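Local coordinates for ParB domain protein nuclease (Sulfolobus solfataricus, PDB 5K5D) that probably acts as a ParB-like partition protein in archaeal DNA segregation and may have nuclease activity, at residues Glu36-Ser41 with Leu66-Lys71; Val58-Tyr63 with Tyr94-Thr99; Ala196-Arg199 with Trp204-Lys207; Leu218-Arg223 with Ile257-Glu262. The protein carries 4 engineered substitutions. All coordinates share one frame; numbering follows the deposited sequence.

Interaction 1 of 4, residues Glu36-Ser41 with Leu66-Lys71; sequences EDLEKS and LDIMKK
Ile68 reaches from helix 63-71 into the side of the early part of helix 37-45 and is met there by Leu38 and Glu39. Its CB points toward the partner, and the two branches divide there. CG1 stands anti to the carbonyl carbon (chi1 -58°), which puts the branch methyl CG2 anti to the backbone N; CG2 settles against Glu39, 3.7 Å from Glu39 CG and 4.1 Å from Glu39 CA. CG1 takes the other direction, beside its own backbone N, and carries CD1 outward with CD1 trans to CA (chi2 175°). That tip meets Leu38: Ile68 CD1 is 3.5 Å from Leu38 CD2 and 3.7 Å from Leu38 O, with Glu39 CB also within touch. Both partners cross the isoleucine at about a right angle. Cutting Ile68 back to alanine is likely to leave Leu38 CD2 and the methylenes of Glu39 without their apolar mate and open a gap between the two helices. Beyond CG, the Glu39 chain runs extended, and its carboxylate forms long, weak ion pairs with Arg35 and Arg43. On the other helix, Asp67 OD2 accepts Lys71 NZ at 3.1 Å through its syn lone pair and also forms a salt bridge with Arg35, so charges flank the apolar centre. Leu38 additionally lies on Thr64 and Arg65, at the start of helix 63-71. The arrangement is a helix-helix contact of the ParB-like N-terminal domain, in which helix 63-71 follows strand 59-61 with Gly62 as its N-cap.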
loop_
_atom_site.group_PDB
_atom_site.type_symbol
_atom_site.label_atom_id
_atom_site.label_comp_id
_atom_site.label_asym_id
_atom_site.label_seq_id
_atom_site.Cartn_x
_atom_site.Cartn_y
_atom_site.Cartn_z
ATOM N N GLU B 36 19.509 -2.945 -8.292
ATOM C CA GLU B 36 20.566 -2.834 -9.294
ATOM C C GLU B 36 20.297 -1.645 -10.214
ATOM O O GLU B 36 21.224 -1.013 -10.725
ATOM C CB GLU B 36 20.700 -4.134 -10.095
ATOM C CG GLU B 36 21.095 -5.335 -9.245
ATOM C CD GLU B 36 21.131 -6.632 -10.033
ATOM O OE1 GLU B 36 21.146 -6.572 -11.282
ATOM O OE2 GLU B 36 21.140 -7.711 -9.401
ATOM N N ASP B 37 19.019 -1.334 -10.405
ATOM C CA ASP B 37 18.625 -0.192 -11.217
ATOM C C ASP B 37 19.222 1.110 -10.677
ATOM O O ASP B 37 20.050 1.737 -11.342
ATOM C CB ASP B 37 17.098 -0.092 -11.307
ATOM C CG ASP B 37 16.457 -1.379 -11.804
ATOM O OD1 ASP B 37 16.815 -2.465 -11.293
ATOM O OD2 ASP B 37 15.598 -1.306 -12.709
ATOM N N LEU B 38 18.816 1.516 -9.477
ATOM C CA LEU B 38 19.368 2.739 -8.892
ATOM C C LEU B 38 20.723 2.500 -8.229
ATOM O O LEU B 38 21.188 3.306 -7.424
ATOM C CB LEU B 38 18.385 3.429 -7.933
ATOM C CG LEU B 38 17.593 2.680 -6.855
ATOM C CD1 LEU B 38 16.190 2.329 -7.340
ATOM C CD2 LEU B 38 18.330 1.452 -6.356
ATOM N N GLU B 39 21.352 1.386 -8.587
ATOM C CA GLU B 39 22.692 1.069 -8.117
ATOM C C GLU B 39 23.710 1.556 -9.142
ATOM O O GLU B 39 24.781 2.047 -8.787
ATOM C CB GLU B 39 22.832 -0.438 -7.906
ATOM C CG GLU B 39 23.922 -0.846 -6.938
ATOM C CD GLU B 39 23.875 -2.328 -6.610
ATOM O OE1 GLU B 39 23.573 -2.671 -5.445
ATOM O OE2 GLU B 39 24.134 -3.151 -7.518
ATOM N N LYS B 40 23.364 1.422 -10.420
ATOM C CA LYS B 40 24.232 1.890 -11.493
ATOM C C LYS B 40 24.032 3.380 -11.720
ATOM O O LYS B 40 24.967 4.088 -12.088
ATOM C CB LYS B 40 23.969 1.121 -12.789
ATOM C CG LYS B 40 22.671 1.484 -13.474
ATOM C CD LYS B 40 22.911 1.856 -14.929
ATOM C CE LYS B 40 23.466 0.683 -15.717
ATOM N NZ LYS B 40 23.594 1.005 -17.165
ATOM N N SER B 41 22.805 3.847 -11.504
ATOM C CA SER B 41 22.494 5.268 -11.590
ATOM C C SER B 41 23.456 6.045 -10.706
ATOM O O SER B 41 24.085 7.006 -11.148
ATOM C CB SER B 41 21.056 5.530 -11.136
ATOM O OG SER B 41 20.150 4.632 -11.755
ATOM N N LEU B 66 20.241 5.226 -0.065
ATOM C CA LEU B 66 21.196 5.586 0.976
ATOM C C LEU B 66 22.132 4.420 1.278
ATOM O O LEU B 66 23.337 4.609 1.459
ATOM C CB LEU B 66 20.484 6.026 2.259
ATOM C CG LEU B 66 21.453 6.400 3.387
ATOM C CD1 LEU B 66 22.295 7.604 2.993
ATOM C CD2 LEU B 66 20.731 6.662 4.698
ATOM N N ASP B 67 21.569 3.216 1.339
ATOM C CA ASP B 67 22.354 2.026 1.641
ATOM C C ASP B 67 23.415 1.771 0.569
ATOM O O ASP B 67 24.568 1.457 0.874
ATOM C CB ASP B 67 21.445 0.803 1.793
ATOM C CG ASP B 67 22.218 -0.450 2.162
ATOM O OD1 ASP B 67 22.538 -0.624 3.358
ATOM O OD2 ASP B 67 22.512 -1.258 1.255
ATOM N N ILE B 68 23.013 1.911 -0.688
ATOM C CA ILE B 68 23.929 1.765 -1.809
ATOM C C ILE B 68 25.069 2.783 -1.724
ATOM O O ILE B 68 26.240 2.429 -1.853
ATOM C CB ILE B 68 23.187 1.926 -3.141
ATOM C CG1 ILE B 68 22.059 0.892 -3.232
ATOM C CG2 ILE B 68 24.150 1.804 -4.310
ATOM C CD1 ILE B 68 21.179 1.037 -4.453
HETATM N N MSE B 69 24.721 4.043 -1.488
HETATM C CA MSE B 69 25.705 5.117 -1.435
HETATM C C MSE B 69 26.679 4.932 -0.281
HETATM O O MSE B 69 27.855 5.288 -0.380
HETATM C CB MSE B 69 25.009 6.471 -1.307
HETATM C CG MSE B 69 24.245 6.893 -2.546
HETATM SE SE MSE B 69 23.583 8.714 -2.372
HETATM C CE MSE B 69 22.263 8.406 -0.974
ATOM N N LYS B 70 26.171 4.388 0.818
ATOM C CA LYS B 70 26.994 4.092 1.976
ATOM C C LYS B 70 28.060 3.067 1.580
ATOM O O LYS B 70 29.229 3.196 1.947
ATOM C CB LYS B 70 26.127 3.542 3.108
ATOM C CG LYS B 70 26.476 4.075 4.485
ATOM C CD LYS B 70 25.796 5.407 4.748
ATOM C CE LYS B 70 24.331 5.222 5.113
ATOM N NZ LYS B 70 24.151 4.683 6.493
ATOM N N LYS B 71 27.645 2.058 0.816
ATOM C CA LYS B 71 28.548 0.999 0.371
ATOM C C LYS B 71 29.459 1.434 -0.780
ATOM O O LYS B 71 30.531 0.865 -0.976
ATOM C CB LYS B 71 27.757 -0.256 -0.016
ATOM C CG LYS B 71 27.111 -0.954 1.170
ATOM C CD LYS B 71 26.060 -1.950 0.724
ATOM C CE LYS B 71 25.405 -2.618 1.923
ATOM N NZ LYS B 71 24.422 -3.658 1.510
#

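Interaction 2 of 4, residues Val58-Tyr63 with Tyr94-Thr99; sequences VLIDGY and YELIWT
Ile60 packs against Leu96 and Ile97, the meeting of edge strand 59-61 with helix 90-99 in the ParB-like N-terminal domain. The strand carries a classic beta bulge here, Ile60 and Asp61 both facing Ile52 of the neighbouring strand 51-53. Ile60 splits its branches between the partners: CD1 lies 3.9 Å from Leu96 CD1, while CG2 rests 3.7 Å from Ile97 CG1 and also near Leu96 CB. Ile97 places CG1 opposite its carbonyl carbon (chi1 -69°), and this brings CG1 to 3.5 Å from Ile60 O, an apolar carbon beside a backbone oxygen. All three residues are buried. One shell out, Ile52 also touches Ile60 and Leu96, Phe84 adds to Ile60, and Phe25 touches Ile97. Just past the strand, Gly62 stands at the N-cap of helix 63-71, and the backbone N atoms of Gly62 and Tyr63 both donate to one oxygen of a bound citrate, consistent with an anion-binding turn. Asp61 pairs through OD2 with Arg65. The strand end and the helix are then tied together by a single side-chain amide, Asn101 ND2, which bonds both Asp61 OD1 and Ile97 O.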
loop_
_atom_site.group_PDB
_atom_site.type_symbol
_atom_site.label_atom_id
_atom_site.label_comp_id
_atom_site.label_asym_id
_atom_site.label_seq_id
_atom_site.Cartn_x
_atom_site.Cartn_y
_atom_site.Cartn_z
ATOM N N VAL B 58 15.536 12.881 9.750
ATOM C CA VAL B 58 14.987 11.538 9.708
ATOM C C VAL B 58 14.658 11.208 8.256
ATOM O O VAL B 58 13.887 11.919 7.605
ATOM C CB VAL B 58 13.711 11.413 10.572
ATOM C CG1 VAL B 58 13.052 10.059 10.366
ATOM C CG2 VAL B 58 14.034 11.634 12.037
ATOM N N LEU B 59 15.264 10.139 7.752
ATOM C CA LEU B 59 15.050 9.694 6.383
ATOM C C LEU B 59 13.594 9.277 6.193
ATOM O O LEU B 59 13.061 8.464 6.950
ATOM C CB LEU B 59 15.967 8.510 6.077
ATOM C CG LEU B 59 16.671 8.451 4.720
ATOM C CD1 LEU B 59 16.617 7.037 4.159
ATOM C CD2 LEU B 59 16.070 9.440 3.740
ATOM N N ILE B 60 12.949 9.837 5.178
ATOM C CA ILE B 60 11.561 9.505 4.898
ATOM C C ILE B 60 11.493 8.574 3.705
ATOM O O ILE B 60 10.837 7.534 3.744
ATOM C CB ILE B 60 10.730 10.770 4.613
ATOM C CG1 ILE B 60 10.595 11.605 5.885
ATOM C CG2 ILE B 60 9.356 10.404 4.067
ATOM C CD1 ILE B 60 9.820 12.886 5.682
ATOM N N ASP B 61 12.192 8.964 2.648
ATOM C CA ASP B 61 12.235 8.197 1.417
ATOM C C ASP B 61 13.663 8.104 0.884
ATOM O O ASP B 61 14.362 9.111 0.785
ATOM C CB ASP B 61 11.360 8.859 0.360
ATOM C CG ASP B 61 11.220 8.016 -0.875
ATOM O OD1 ASP B 61 10.835 6.836 -0.736
ATOM O OD2 ASP B 61 11.501 8.523 -1.981
ATOM N N GLY B 62 14.090 6.894 0.542
ATOM C CA GLY B 62 15.379 6.702 -0.097
ATOM C C GLY B 62 16.298 5.769 0.662
ATOM O O GLY B 62 17.514 5.952 0.659
ATOM N N TYR B 63 15.721 4.757 1.300
ATOM C CA TYR B 63 16.494 3.862 2.155
ATOM C C TYR B 63 17.446 2.952 1.385
ATOM O O TYR B 63 18.585 2.743 1.795
ATOM C CB TYR B 63 15.571 3.058 3.075
ATOM C CG TYR B 63 15.093 3.875 4.252
ATOM C CD1 TYR B 63 13.971 4.691 4.152
ATOM C CD2 TYR B 63 15.784 3.855 5.453
ATOM C CE1 TYR B 63 13.545 5.454 5.223
ATOM C CE2 TYR B 63 15.366 4.608 6.528
ATOM C CZ TYR B 63 14.247 5.407 6.409
ATOM O OH TYR B 63 13.835 6.156 7.487
ATOM N N TYR B 94 4.009 10.057 5.535
ATOM C CA TYR B 94 3.195 9.104 4.795
ATOM C C TYR B 94 2.872 9.591 3.387
ATOM O O TYR B 94 2.919 8.821 2.429
ATOM C CB TYR B 94 1.903 8.820 5.555
ATOM C CG TYR B 94 2.123 8.091 6.858
ATOM C CD1 TYR B 94 1.342 8.362 7.973
ATOM C CD2 TYR B 94 3.118 7.131 6.971
ATOM C CE1 TYR B 94 1.550 7.697 9.166
ATOM C CE2 TYR B 94 3.330 6.460 8.156
ATOM C CZ TYR B 94 2.545 6.746 9.249
ATOM O OH TYR B 94 2.760 6.074 10.427
ATOM N N GLU B 95 2.548 10.875 3.261
ATOM C CA GLU B 95 2.158 11.424 1.966
ATOM C C GLU B 95 3.340 11.490 1.014
ATOM O O GLU B 95 3.213 11.169 -0.168
ATOM C CB GLU B 95 1.495 12.793 2.134
ATOM C CG GLU B 95 0.095 12.688 2.720
ATOM C CD GLU B 95 -0.325 13.916 3.502
ATOM O OE1 GLU B 95 0.186 15.022 3.215
ATOM O OE2 GLU B 95 -1.168 13.768 4.412
ATOM N N LEU B 96 4.491 11.893 1.541
ATOM C CA LEU B 96 5.716 11.941 0.753
ATOM C C LEU B 96 6.094 10.564 0.222
ATOM O O LEU B 96 6.414 10.418 -0.953
ATOM C CB LEU B 96 6.859 12.536 1.571
ATOM C CG LEU B 96 6.697 14.031 1.839
ATOM C CD1 LEU B 96 7.822 14.553 2.719
ATOM C CD2 LEU B 96 6.642 14.784 0.515
ATOM N N ILE B 97 6.048 9.555 1.085
ATOM C CA ILE B 97 6.407 8.203 0.682
ATOM C C ILE B 97 5.505 7.709 -0.441
ATOM O O ILE B 97 5.949 6.983 -1.329
ATOM C CB ILE B 97 6.338 7.213 1.860
ATOM C CG1 ILE B 97 7.446 7.501 2.879
ATOM C CG2 ILE B 97 6.461 5.778 1.353
ATOM C CD1 ILE B 97 7.285 6.739 4.185
ATOM N N TRP B 98 4.236 8.104 -0.400
ATOM C CA TRP B 98 3.302 7.701 -1.444
ATOM C C TRP B 98 3.550 8.479 -2.724
ATOM O O TRP B 98 3.487 7.931 -3.826
ATOM C CB TRP B 98 1.857 7.902 -1.000
ATOM C CG TRP B 98 0.873 7.625 -2.094
ATOM C CD1 TRP B 98 0.037 8.520 -2.696
ATOM C CD2 TRP B 98 0.635 6.364 -2.735
ATOM N NE1 TRP B 98 -0.714 7.893 -3.661
ATOM C CE2 TRP B 98 -0.364 6.572 -3.703
ATOM C CE3 TRP B 98 1.166 5.082 -2.568
ATOM C CZ2 TRP B 98 -0.846 5.540 -4.509
ATOM C CZ3 TRP B 98 0.689 4.063 -3.371
ATOM C CH2 TRP B 98 -0.307 4.297 -4.329
ATOM N N THR B 99 3.822 9.768 -2.573
ATOM C CA THR B 99 4.073 10.621 -3.719
ATOM C C THR B 99 5.267 10.128 -4.511
ATOM O O THR B 99 5.234 10.111 -5.737
ATOM C CB THR B 99 4.309 12.081 -3.308
ATOM O OG1 THR B 99 3.067 12.668 -2.903
ATOM C CG2 THR B 99 4.868 12.867 -4.483
#

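Interaction 3 of 4, residues Ala196-Arg199 with Trp204-Lys207; sequences AILR and WLLK
Leu198 of helix 189-201 packs on Leu205 and Leu206 of helix 203-210, leucine against leucine: its CD1 lies 4.1 Å from Leu205 CD1, the two side chains running obliquely to each other, and its CB lies 4.1 Å from Leu206 CG. The backbones come closest at the second pair, Leu198 CA and Leu206 CA being 5.9 Å apart, as suits two consecutive helices joined by a tight corner. The second kind of contact is aliphatic against the stem of a charged residue. Leu206 CD1 presses on the first methylenes of Arg199, 3.5 Å from Arg199 CG and 3.6 Å from Arg199 CB, the chains crossing at about a right angle. Arg199 sends CG away from its backbone N (chi1 -155°) and then bends at the second torsion (chi2 -87°), so the methylenes lie against the leucine while the guanidinium is carried past it. That polar end belongs to a third group, the ionic one: NH2 forms a salt bridge with Asp121 of helix 109-128, whose Gln117 also touches both Arg199 and Leu206. Leu198 and Leu205 also meet helix 218-230, at Leu218 and Ala221 respectively. The chemistry implies that a buried arginine is tolerated at this corner because its stem serves as apolar surface while Asp121 probably balances its charge.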
loop_
_atom_site.group_PDB
_atom_site.type_symbol
_atom_site.label_atom_id
_atom_site.label_comp_id
_atom_site.label_asym_id
_atom_site.label_seq_id
_atom_site.Cartn_x
_atom_site.Cartn_y
_atom_site.Cartn_z
ATOM N N ALA B 196 -11.337 -0.471 -2.100
ATOM C CA ALA B 196 -11.965 0.032 -0.884
ATOM C C ALA B 196 -13.015 -0.937 -0.350
ATOM O O ALA B 196 -13.065 -1.212 0.852
ATOM C CB ALA B 196 -12.575 1.404 -1.126
ATOM N N ILE B 197 -13.849 -1.459 -1.246
ATOM C CA ILE B 197 -14.875 -2.424 -0.863
ATOM C C ILE B 197 -14.263 -3.715 -0.322
ATOM O O ILE B 197 -14.729 -4.265 0.674
ATOM C CB ILE B 197 -15.807 -2.753 -2.038
ATOM C CG1 ILE B 197 -16.589 -1.503 -2.443
ATOM C CG2 ILE B 197 -16.758 -3.882 -1.665
ATOM C CD1 ILE B 197 -17.572 -1.731 -3.563
ATOM N N LEU B 198 -13.216 -4.199 -0.980
ATOM C CA LEU B 198 -12.548 -5.404 -0.521
ATOM C C LEU B 198 -11.860 -5.145 0.812
ATOM O O LEU B 198 -11.903 -5.978 1.712
ATOM C CB LEU B 198 -11.523 -5.893 -1.550
ATOM C CG LEU B 198 -12.028 -6.271 -2.943
ATOM C CD1 LEU B 198 -10.893 -6.828 -3.783
ATOM C CD2 LEU B 198 -13.174 -7.264 -2.861
ATOM N N ARG B 199 -11.232 -3.982 0.936
ATOM C CA ARG B 199 -10.454 -3.670 2.126
ATOM C C ARG B 199 -11.326 -3.673 3.375
ATOM O O ARG B 199 -10.881 -4.076 4.454
ATOM C CB ARG B 199 -9.754 -2.320 1.969
ATOM C CG ARG B 199 -8.512 -2.171 2.825
ATOM C CD ARG B 199 -8.851 -1.652 4.200
ATOM N NE ARG B 199 -7.729 -1.794 5.120
ATOM C CZ ARG B 199 -7.629 -2.758 6.027
ATOM N NH1 ARG B 199 -8.593 -3.664 6.141
ATOM N NH2 ARG B 199 -6.570 -2.812 6.824
ATOM N N TRP B 204 -9.362 -10.389 4.358
ATOM C CA TRP B 204 -8.679 -11.654 4.116
ATOM C C TRP B 204 -8.527 -11.912 2.625
ATOM O O TRP B 204 -7.620 -12.627 2.195
ATOM C CB TRP B 204 -9.471 -12.803 4.737
ATOM C CG TRP B 204 -10.871 -12.881 4.199
ATOM C CD1 TRP B 204 -11.962 -12.204 4.656
ATOM C CD2 TRP B 204 -11.324 -13.666 3.091
ATOM N NE1 TRP B 204 -13.067 -12.523 3.906
ATOM C CE2 TRP B 204 -12.699 -13.419 2.934
ATOM C CE3 TRP B 204 -10.696 -14.561 2.218
ATOM C CZ2 TRP B 204 -13.463 -14.028 1.947
ATOM C CZ3 TRP B 204 -11.454 -15.162 1.236
ATOM C CH2 TRP B 204 -12.822 -14.896 1.107
ATOM N N LEU B 205 -9.436 -11.340 1.843
ATOM C CA LEU B 205 -9.415 -11.514 0.397
ATOM C C LEU B 205 -8.439 -10.534 -0.250
ATOM O O LEU B 205 -7.746 -10.873 -1.211
ATOM C CB LEU B 205 -10.822 -11.337 -0.178
ATOM C CG LEU B 205 -11.099 -11.771 -1.619
ATOM C CD1 LEU B 205 -10.635 -10.715 -2.606
ATOM C CD2 LEU B 205 -10.458 -13.123 -1.906
ATOM N N LEU B 206 -8.380 -9.319 0.286
ATOM C CA LEU B 206 -7.462 -8.310 -0.233
ATOM C C LEU B 206 -6.015 -8.756 -0.039
ATOM O O LEU B 206 -5.166 -8.524 -0.898
ATOM C CB LEU B 206 -7.690 -6.963 0.455
ATOM C CG LEU B 206 -7.628 -5.701 -0.414
ATOM C CD1 LEU B 206 -7.369 -4.481 0.451
ATOM C CD2 LEU B 206 -6.571 -5.807 -1.505
ATOM N N LYS B 207 -5.750 -9.408 1.091
ATOM C CA LYS B 207 -4.404 -9.876 1.422
ATOM C C LYS B 207 -3.786 -10.725 0.312
ATOM O O LYS B 207 -2.565 -10.779 0.182
ATOM C CB LYS B 207 -4.404 -10.671 2.735
ATOM C CG LYS B 207 -4.428 -9.827 4.005
ATOM C CD LYS B 207 -4.061 -10.680 5.218
ATOM C CE LYS B 207 -4.151 -9.906 6.526
ATOM N NZ LYS B 207 -5.559 -9.583 6.883
#

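Interaction 4 of 4, residues Leu218-Arg223 with Ile257-Glu262; sequences LDQAFR and IILNDE
A leucine methyl lies over a guanidinium here: Leu259 CD1 sits 3.5 Å above the plane of the Arg223 group, displaced toward its rim. The same methyl is 3.5 Å from Arg223 NH2 and 3.6 Å from Arg223 CZ, and it also comes within 3.3 Å of Gln220 NE2. One apolar tip thus touches two polar side chains about one turn apart on helix 218-230. Gln220 gets there by folding at its second torsion (chi2 62°), and Arg223 by a bend at chi3, crossing the leucine at about a right angle. The other methyl, Leu259 CD2, faces the backbone, 4.0 Å from Arg223 O. With a serine in place of Leu259, that guanidinium face would probably lose its methyl cover, and Gln220 and Arg223 would be freer to turn. Leu259 closes helix 252-259; just beyond it the chain makes an Asx turn, in which Glu262 N donates to Asn260 OD1 at 3.0 Å, a nearly straight bond approaching from above the carbonyl plane. Arg227, one turn on from Arg223, bonds Ile258 O and forms a salt bridge with Asp261. The contact therefore joins two helices in the region of the Ssol_1539-like second-domain family, near the surface and with no hydrogen bond across the two segments: methyl contact with one guanidinium face and with Gln220 NE2 makes it, while the ionic ties lie alongside.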
loop_
_atom_site.group_PDB
_atom_site.type_symbol
_atom_site.label_atom_id
_atom_site.label_comp_id
_atom_site.label_asym_id
_atom_site.label_seq_id
_atom_site.Cartn_x
_atom_site.Cartn_y
_atom_site.Cartn_z
ATOM N N LEU B 218 -6.062 -7.624 -8.574
ATOM C CA LEU B 218 -7.201 -7.001 -7.916
ATOM C C LEU B 218 -8.509 -7.327 -8.626
ATOM O O LEU B 218 -9.434 -7.894 -8.036
ATOM C CB LEU B 218 -7.018 -5.484 -7.870
ATOM C CG LEU B 218 -8.244 -4.665 -7.458
ATOM C CD1 LEU B 218 -8.696 -5.035 -6.052
ATOM C CD2 LEU B 218 -7.963 -3.173 -7.554
ATOM N N ASP B 219 -8.580 -6.957 -9.897
ATOM C CA ASP B 219 -9.810 -7.084 -10.663
ATOM C C ASP B 219 -10.298 -8.526 -10.649
ATOM O O ASP B 219 -11.500 -8.793 -10.705
ATOM C CB ASP B 219 -9.571 -6.588 -12.085
ATOM C CG ASP B 219 -8.800 -5.279 -12.112
ATOM O OD1 ASP B 219 -9.443 -4.208 -12.060
ATOM O OD2 ASP B 219 -7.550 -5.321 -12.161
ATOM N N GLN B 220 -9.351 -9.448 -10.544
ATOM C CA GLN B 220 -9.655 -10.866 -10.440
ATOM C C GLN B 220 -10.187 -11.200 -9.050
ATOM O O GLN B 220 -11.108 -12.001 -8.904
ATOM C CB GLN B 220 -8.398 -11.689 -10.729
ATOM C CG GLN B 220 -8.674 -13.129 -11.090
ATOM C CD GLN B 220 -9.502 -13.255 -12.352
ATOM O OE1 GLN B 220 -9.078 -12.838 -13.429
ATOM N NE2 GLN B 220 -10.696 -13.824 -12.222
ATOM N N ALA B 221 -9.599 -10.582 -8.029
ATOM C CA ALA B 221 -10.036 -10.794 -6.653
ATOM C C ALA B 221 -11.443 -10.255 -6.453
ATOM O O ALA B 221 -12.245 -10.837 -5.724
ATOM C CB ALA B 221 -9.078 -10.126 -5.687
ATOM N N PHE B 222 -11.736 -9.136 -7.106
ATOM C CA PHE B 222 -13.033 -8.491 -6.969
ATOM C C PHE B 222 -14.139 -9.280 -7.675
ATOM O O PHE B 222 -15.287 -9.297 -7.228
ATOM C CB PHE B 222 -12.975 -7.058 -7.500
ATOM C CG PHE B 222 -14.227 -6.275 -7.249
ATOM C CD1 PHE B 222 -14.425 -5.636 -6.039
ATOM C CD2 PHE B 222 -15.208 -6.188 -8.218
ATOM C CE1 PHE B 222 -15.577 -4.924 -5.800
ATOM C CE2 PHE B 222 -16.359 -5.477 -7.988
ATOM C CZ PHE B 222 -16.545 -4.842 -6.778
ATOM N N ARG B 223 -13.789 -9.927 -8.782
ATOM C CA ARG B 223 -14.732 -10.805 -9.467
ATOM C C ARG B 223 -15.133 -11.939 -8.536
ATOM O O ARG B 223 -16.303 -12.322 -8.472
ATOM C CB ARG B 223 -14.120 -11.374 -10.747
ATOM C CG ARG B 223 -14.066 -10.396 -11.914
ATOM C CD ARG B 223 -13.477 -11.062 -13.148
ATOM N NE ARG B 223 -14.262 -12.219 -13.570
ATOM C CZ ARG B 223 -13.807 -13.188 -14.359
ATOM N NH1 ARG B 223 -12.560 -13.149 -14.811
ATOM N NH2 ARG B 223 -14.596 -14.202 -14.689
ATOM N N ILE B 257 -13.161 -22.755 -10.814
ATOM C CA ILE B 257 -14.096 -23.455 -9.937
ATOM C C ILE B 257 -15.035 -22.483 -9.222
ATOM O O ILE B 257 -16.216 -22.777 -9.034
ATOM C CB ILE B 257 -13.364 -24.331 -8.900
ATOM C CG1 ILE B 257 -12.552 -25.416 -9.607
ATOM C CG2 ILE B 257 -14.358 -24.961 -7.936
ATOM C CD1 ILE B 257 -11.578 -26.125 -8.702
ATOM N N ILE B 258 -14.508 -21.320 -8.845
ATOM C CA ILE B 258 -15.301 -20.290 -8.179
ATOM C C ILE B 258 -16.150 -19.483 -9.159
ATOM O O ILE B 258 -17.262 -19.070 -8.829
ATOM C CB ILE B 258 -14.413 -19.286 -7.409
ATOM C CG1 ILE B 258 -13.512 -20.000 -6.405
ATOM C CG2 ILE B 258 -15.274 -18.254 -6.699
ATOM C CD1 ILE B 258 -12.708 -19.047 -5.551
ATOM N N LEU B 259 -15.620 -19.256 -10.357
ATOM C CA LEU B 259 -16.225 -18.313 -11.299
ATOM C C LEU B 259 -17.079 -18.971 -12.383
ATOM O O LEU B 259 -18.243 -18.617 -12.554
ATOM C CB LEU B 259 -15.149 -17.420 -11.930
ATOM C CG LEU B 259 -14.367 -16.556 -10.938
ATOM C CD1 LEU B 259 -13.472 -15.557 -11.656
ATOM C CD2 LEU B 259 -15.326 -15.846 -9.996
ATOM N N ASN B 260 -16.499 -19.918 -13.115
ATOM C CA ASN B 260 -17.235 -20.632 -14.153
ATOM C C ASN B 260 -18.364 -21.475 -13.566
ATOM O O ASN B 260 -18.133 -22.346 -12.730
ATOM C CB ASN B 260 -16.295 -21.509 -14.985
ATOM C CG ASN B 260 -16.948 -22.031 -16.261
ATOM O OD1 ASN B 260 -18.163 -22.239 -16.320
ATOM N ND2 ASN B 260 -16.137 -22.242 -17.291
ATOM N N ASP B 261 -19.582 -21.209 -14.021
ATOM C CA ASP B 261 -20.773 -21.862 -13.492
ATOM C C ASP B 261 -20.841 -23.363 -13.736
ATOM O O ASP B 261 -21.551 -24.072 -13.029
ATOM C CB ASP B 261 -22.027 -21.203 -14.060
ATOM C CG ASP B 261 -22.480 -20.025 -13.240
ATOM O OD1 ASP B 261 -22.538 -20.161 -11.999
ATOM O OD2 ASP B 261 -22.771 -18.965 -13.831
ATOM N N GLU B 262 -20.124 -23.854 -14.739
ATOM C CA GLU B 262 -20.175 -25.281 -15.027
ATOM C C GLU B 262 -19.401 -26.085 -13.988
ATOM O O GLU B 262 -19.210 -27.290 -14.139
ATOM C CB GLU B 262 -19.669 -25.591 -16.441
ATOM C CG GLU B 262 -18.166 -25.477 -16.619
ATOM C CD GLU B 262 -17.645 -26.329 -17.768
ATOM O OE1 GLU B 262 -16.859 -25.808 -18.588
ATOM O OE2 GLU B 262 -18.013 -27.521 -17.847
#

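Interactions 1 and 2 belong to the ParB-like N-terminal domain and interlock along the chain, strand 59-61 leading straight into helix 63-71, with Leu66 CD2 touching Leu59 CD1 between them. Interactions 3 and 4 lie among the helices farther along and touch one another, Leu198 and Leu205 packing on the helix that carries Leu218-Arg223. Interactions 2 and 3 are buried; the former is aliphatic across its segments and the latter takes in an arginine stem. Interaction 1 is partly buried, with charges at its edge, and interaction 4 is a surface contact where leucine covers polar groups. Centres of interactions 1 and 4 are about 41 Å apart.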